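Local atomic coordinates of AxyAgu115A (Amphibacillus xylanus NBRC 15112, PDB entry 6NPS), a protein that probably removes glucuronic acid side groups from xylan, as an alpha-glucuronidase of glycoside hydrolase family GH115. Residues R33-K38 / G126-S131; L204-K209 / D236-I241. The protein carries 3 engineered substitutions. All coordinates share one frame; numbering follows the deposited sequence.

Interaction 1: residues R33-K38 / G126-S131; sequences RKIANK and GLFHLS
Ile35 lays its CG2 methyl over one face of the Phe128 ring, a CH-pi contact in which CG2 lies 4.0 Å from the ring centroid and 20° off the ring normal. The methyl is displaced toward the rim, with Phe128 CZ 3.8 Å from Ile35 CG2, and the CD1 methyl of Ile35 comes equally near to CZ. The two side chains cross at about a right angle. Ile35 sets out toward the neighbouring helix, its CG2 anti to the backbone N. Phe128 starts off less directly, but its CG lies anti to the carbonyl carbon (chi1 -76°), and the ring thereby reaches into the interface. Replaced by an alanine, Phe128 would probably leave Ile35 without the flat surface under its CG2 and open a gap between the two helices, where Leu206 and Val39 also touch the phenylalanine.

The pair illustrates how two helices of an alpha/beta domain share one layer: helices 30-47 and 120-133 run side by side, their local axes 9.6 Å apart and only 1° from parallel. Both rest on the mixed sheet of the N-terminal domain, where Tyr67 of strand 64-69 touches Ala36 and Leu127.

Aliphatic contacts fill the sheet side of the seam. Leu127 CD1 touches two successive residues of the facing helix, 4.0 Å from Ile35 CG2 and 4.2 Å from Ala36 CB. The small Ala36 permits this closeness, its CA and that of Leu127 being 6.6 Å apart.

Polar and charged side chains stay at the margins. Lys38 sets out toward helix 120-133, but its amine swings off to a salt bridge with Asp199, while His129 turns to the sheet and meets Phe99 edge-to-face.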
# COMPACT_ATOMS: atom_id res chain seq x y z
N ARG A 33 6.49 -55.27 33.02
CA ARG A 33 7.25 -54.99 34.23
C ARG A 33 7.81 -53.56 34.22
O ARG A 33 7.75 -52.87 35.25
CB ARG A 33 8.39 -56.01 34.38
CG ARG A 33 8.59 -56.53 35.80
CD ARG A 33 9.07 -57.97 35.79
NE ARG A 33 10.13 -58.16 34.80
CZ ARG A 33 10.26 -59.23 34.02
NH1 ARG A 33 9.38 -60.22 34.10
NH2 ARG A 33 11.25 -59.29 33.14
N LYS A 34 8.31 -53.09 33.06
CA LYS A 34 8.80 -51.71 32.97
C LYS A 34 7.69 -50.68 33.20
O LYS A 34 7.94 -49.61 33.78
CB LYS A 34 9.46 -51.46 31.61
CG LYS A 34 10.67 -52.32 31.36
CD LYS A 34 11.20 -52.10 29.96
CE LYS A 34 12.25 -50.99 29.94
NZ LYS A 34 13.54 -51.50 29.37
N ILE A 35 6.49 -50.93 32.68
CA ILE A 35 5.37 -50.01 32.94
C ILE A 35 5.00 -50.05 34.43
O ILE A 35 4.73 -49.02 35.05
CB ILE A 35 4.19 -50.37 32.02
CG1 ILE A 35 4.55 -50.15 30.54
CG2 ILE A 35 2.92 -49.62 32.43
CD1 ILE A 35 4.78 -48.71 30.19
N ALA A 36 5.00 -51.26 35.02
CA ALA A 36 4.72 -51.41 36.45
C ALA A 36 5.68 -50.58 37.30
O ALA A 36 5.27 -49.93 38.28
CB ALA A 36 4.78 -52.88 36.85
N ASN A 37 6.97 -50.54 36.92
CA ASN A 37 7.93 -49.66 37.61
C ASN A 37 7.59 -48.18 37.43
O ASN A 37 7.83 -47.38 38.35
CB ASN A 37 9.34 -49.92 37.11
CG ASN A 37 9.88 -51.22 37.64
OD1 ASN A 37 9.51 -51.67 38.73
ND2 ASN A 37 10.75 -51.86 36.85
N LYS A 38 7.07 -47.77 36.27
CA LYS A 38 6.63 -46.40 36.12
C LYS A 38 5.46 -46.09 37.04
O LYS A 38 5.39 -45.01 37.63
CB LYS A 38 6.25 -46.14 34.67
CG LYS A 38 7.45 -46.28 33.71
CD LYS A 38 7.13 -45.67 32.36
CE LYS A 38 8.29 -45.84 31.36
NZ LYS A 38 9.54 -45.14 31.78
N GLY A 126 -4.24 -51.11 31.92
CA GLY A 126 -4.81 -51.34 33.24
C GLY A 126 -3.91 -50.82 34.35
O GLY A 126 -4.38 -50.26 35.35
N LEU A 127 -2.59 -51.01 34.20
CA LEU A 127 -1.62 -50.39 35.10
C LEU A 127 -1.78 -48.87 35.12
O LEU A 127 -1.89 -48.26 36.20
CB LEU A 127 -0.21 -50.79 34.69
CG LEU A 127 0.09 -52.22 35.12
CD1 LEU A 127 1.35 -52.72 34.43
CD2 LEU A 127 0.23 -52.37 36.66
N PHE A 128 -1.85 -48.24 33.95
CA PHE A 128 -2.02 -46.80 33.96
C PHE A 128 -3.42 -46.40 34.45
O PHE A 128 -3.60 -45.25 34.88
CB PHE A 128 -1.75 -46.25 32.56
CG PHE A 128 -0.27 -46.19 32.21
CD1 PHE A 128 0.68 -45.82 33.17
CD2 PHE A 128 0.16 -46.47 30.91
CE1 PHE A 128 2.05 -45.71 32.83
CE2 PHE A 128 1.52 -46.36 30.57
CZ PHE A 128 2.46 -45.97 31.53
N HIS A 129 -4.40 -47.30 34.39
CA HIS A 129 -5.68 -47.00 35.03
C HIS A 129 -5.51 -46.83 36.54
O HIS A 129 -6.12 -45.94 37.14
CB HIS A 129 -6.69 -48.12 34.72
CG HIS A 129 -8.11 -47.77 35.03
ND1 HIS A 129 -8.86 -46.94 34.22
CD2 HIS A 129 -8.92 -48.16 36.04
CE1 HIS A 129 -10.08 -46.84 34.73
NE2 HIS A 129 -10.14 -47.55 35.84
N LEU A 130 -4.65 -47.65 37.16
CA LEU A 130 -4.35 -47.41 38.57
C LEU A 130 -3.78 -46.01 38.76
O LEU A 130 -4.21 -45.25 39.64
CB LEU A 130 -3.38 -48.47 39.10
CG LEU A 130 -2.79 -48.16 40.49
CD1 LEU A 130 -3.91 -47.85 41.55
CD2 LEU A 130 -1.88 -49.33 40.98
N SER A 131 -2.82 -45.64 37.89
CA SER A 131 -2.23 -44.31 37.91
C SER A 131 -3.29 -43.21 37.82
O SER A 131 -3.26 -42.23 38.58
CB SER A 131 -1.24 -44.24 36.74
OG SER A 131 -0.18 -43.36 37.04

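Interaction 2: residues L204-K209 / D236-I241; sequences LLLRLK and DEYGVI
Leu205 and Val240 make the tightest contact here, Leu205 CD2 lying 3.6 Å from Val240 CG1 and 4.1 Å from Val240 CG2, so that one leucine methyl faces both branches of the valine. The second branch is shared: Leu206 CG comes within 4.1 Å of Val240 CG2. Leu206 then sends CD1 onward to Tyr238, where it lies 4.0 Å from Tyr238 CB, at the root of the side chain. Successive positions on the helix and different first torsions separate the two leucines. Leu205 holds CG anti to the backbone N (chi1 177°), whereas Leu206 has it anti to the carbonyl carbon (chi1 -68°), and their methyls reach different parts of the facing turn.

The contact sits where both helices end. Each closes in a Schellman motif with a residue of positive phi at C-prime, Lys209 in one and Gly239 in the other. Beyond Gly239 the chain extends, bringing Val240 opposite the leucines. Further out, Arg121 bonds to Gly239 O, and the hydroxyl of Tyr238 is hydrogen-bonded to Asp199.

Ile241 begins strand 241-242, and its backbone bonds to Asn211 and Leu213 beside parallel strand 212-214. Helix ends packed close to the start of the next parallel strand are characteristic of the repeating beta-alpha units of a TIM barrel, the fold of this GH115 domain.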
# COMPACT_ATOMS: atom_id res chain seq x y z
N LEU A 204 4.35 -41.39 26.84
CA LEU A 204 3.26 -40.46 26.57
C LEU A 204 2.19 -41.13 25.72
O LEU A 204 1.00 -41.02 26.01
CB LEU A 204 3.80 -39.21 25.88
CG LEU A 204 2.73 -38.27 25.35
CD1 LEU A 204 1.89 -37.59 26.48
CD2 LEU A 204 3.35 -37.19 24.46
N LEU A 205 2.61 -41.81 24.65
CA LEU A 205 1.68 -42.51 23.76
C LEU A 205 0.82 -43.51 24.53
O LEU A 205 -0.42 -43.54 24.39
CB LEU A 205 2.48 -43.25 22.69
CG LEU A 205 1.60 -44.07 21.74
CD1 LEU A 205 0.77 -43.12 20.90
CD2 LEU A 205 2.51 -44.93 20.85
N LEU A 206 1.46 -44.37 25.32
CA LEU A 206 0.72 -45.41 26.03
C LEU A 206 -0.15 -44.82 27.16
O LEU A 206 -1.23 -45.35 27.44
CB LEU A 206 1.69 -46.45 26.59
CG LEU A 206 2.43 -47.34 25.59
CD1 LEU A 206 3.55 -48.10 26.28
CD2 LEU A 206 1.41 -48.36 24.97
N ARG A 207 0.30 -43.75 27.82
CA ARG A 207 -0.55 -43.14 28.84
C ARG A 207 -1.81 -42.54 28.23
O ARG A 207 -2.87 -42.49 28.89
CB ARG A 207 0.23 -42.09 29.63
CG ARG A 207 1.18 -42.69 30.69
CD ARG A 207 1.84 -41.59 31.52
NE ARG A 207 2.89 -42.06 32.45
CZ ARG A 207 2.67 -42.39 33.73
NH1 ARG A 207 1.44 -42.34 34.25
NH2 ARG A 207 3.70 -42.75 34.51
N LEU A 208 -1.71 -42.06 26.98
CA LEU A 208 -2.88 -41.57 26.26
C LEU A 208 -3.67 -42.70 25.61
O LEU A 208 -4.60 -42.44 24.86
CB LEU A 208 -2.46 -40.53 25.20
CG LEU A 208 -1.74 -39.31 25.77
CD1 LEU A 208 -1.29 -38.38 24.63
CD2 LEU A 208 -2.65 -38.55 26.71
N LYS A 209 -3.31 -43.94 25.89
CA LYS A 209 -3.98 -45.15 25.38
C LYS A 209 -3.80 -45.34 23.87
O LYS A 209 -4.63 -45.99 23.21
CB LYS A 209 -5.46 -45.16 25.76
CG LYS A 209 -5.65 -44.98 27.29
CD LYS A 209 -7.10 -44.81 27.68
CE LYS A 209 -7.66 -43.50 27.16
NZ LYS A 209 -7.60 -42.40 28.17
N ASP A 236 9.16 -52.36 20.57
CA ASP A 236 8.64 -53.72 20.53
C ASP A 236 8.45 -54.28 21.94
O ASP A 236 7.48 -54.99 22.19
CB ASP A 236 9.58 -54.58 19.72
CG ASP A 236 9.18 -56.04 19.72
OD1 ASP A 236 8.23 -56.38 18.97
OD2 ASP A 236 9.80 -56.81 20.47
N GLU A 237 9.37 -53.98 22.85
CA GLU A 237 9.21 -54.38 24.25
C GLU A 237 7.94 -53.79 24.87
O GLU A 237 7.17 -54.49 25.55
CB GLU A 237 10.45 -53.95 25.04
CG GLU A 237 10.51 -54.50 26.43
CD GLU A 237 11.81 -54.18 27.13
OE1 GLU A 237 12.50 -53.20 26.74
OE2 GLU A 237 12.15 -54.92 28.08
N TYR A 238 7.69 -52.50 24.65
CA TYR A 238 6.50 -51.88 25.19
C TYR A 238 5.24 -52.23 24.41
O TYR A 238 4.14 -51.92 24.89
CB TYR A 238 6.66 -50.37 25.18
CG TYR A 238 7.50 -49.76 26.29
CD1 TYR A 238 7.23 -50.03 27.64
CD2 TYR A 238 8.52 -48.88 25.99
CE1 TYR A 238 7.98 -49.44 28.65
CE2 TYR A 238 9.27 -48.30 26.98
CZ TYR A 238 9.01 -48.57 28.31
OH TYR A 238 9.78 -47.98 29.28
N GLY A 239 5.35 -52.82 23.22
CA GLY A 239 4.17 -53.00 22.39
C GLY A 239 3.69 -51.73 21.72
O GLY A 239 2.51 -51.65 21.36
N VAL A 240 4.56 -50.74 21.55
CA VAL A 240 4.28 -49.62 20.64
C VAL A 240 4.48 -50.13 19.22
O VAL A 240 5.59 -50.51 18.84
CB VAL A 240 5.18 -48.42 20.94
CG1 VAL A 240 5.02 -47.32 19.86
CG2 VAL A 240 4.89 -47.89 22.35
N ILE A 241 3.41 -50.16 18.43
CA ILE A 241 3.45 -50.66 17.06
C ILE A 241 4.07 -49.57 16.19
O ILE A 241 3.59 -48.44 16.16
CB ILE A 241 2.03 -51.00 16.56
CG1 ILE A 241 1.29 -51.94 17.54
CG2 ILE A 241 2.05 -51.58 15.19
CD1 ILE A 241 -0.23 -51.93 17.31

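Overall arrangement
From the N terminus, interaction 1 closes the first loop: helix 30-47 meets helix 120-133 after 87 intervening residues that include three strands of the N-terminal sheet. Only later does the chain enter the barrel, where interaction 2 closes a far shorter loop of 26 residues containing strand 212-214. The two loops follow in series and neither nest nor cross. In space, however, the centres of interaction 1 and interaction 2 are about 12 Å apart, and the two touch. Phe128 packs on Arg207, with Phe128 CE1 3.5 Å from Arg207 CZ; Lys38 lies against Tyr238, and Lys34 forms a long, weak ion pair with Glu237. The helix pair of the N-terminal domain is thus tied to the barrel's helices.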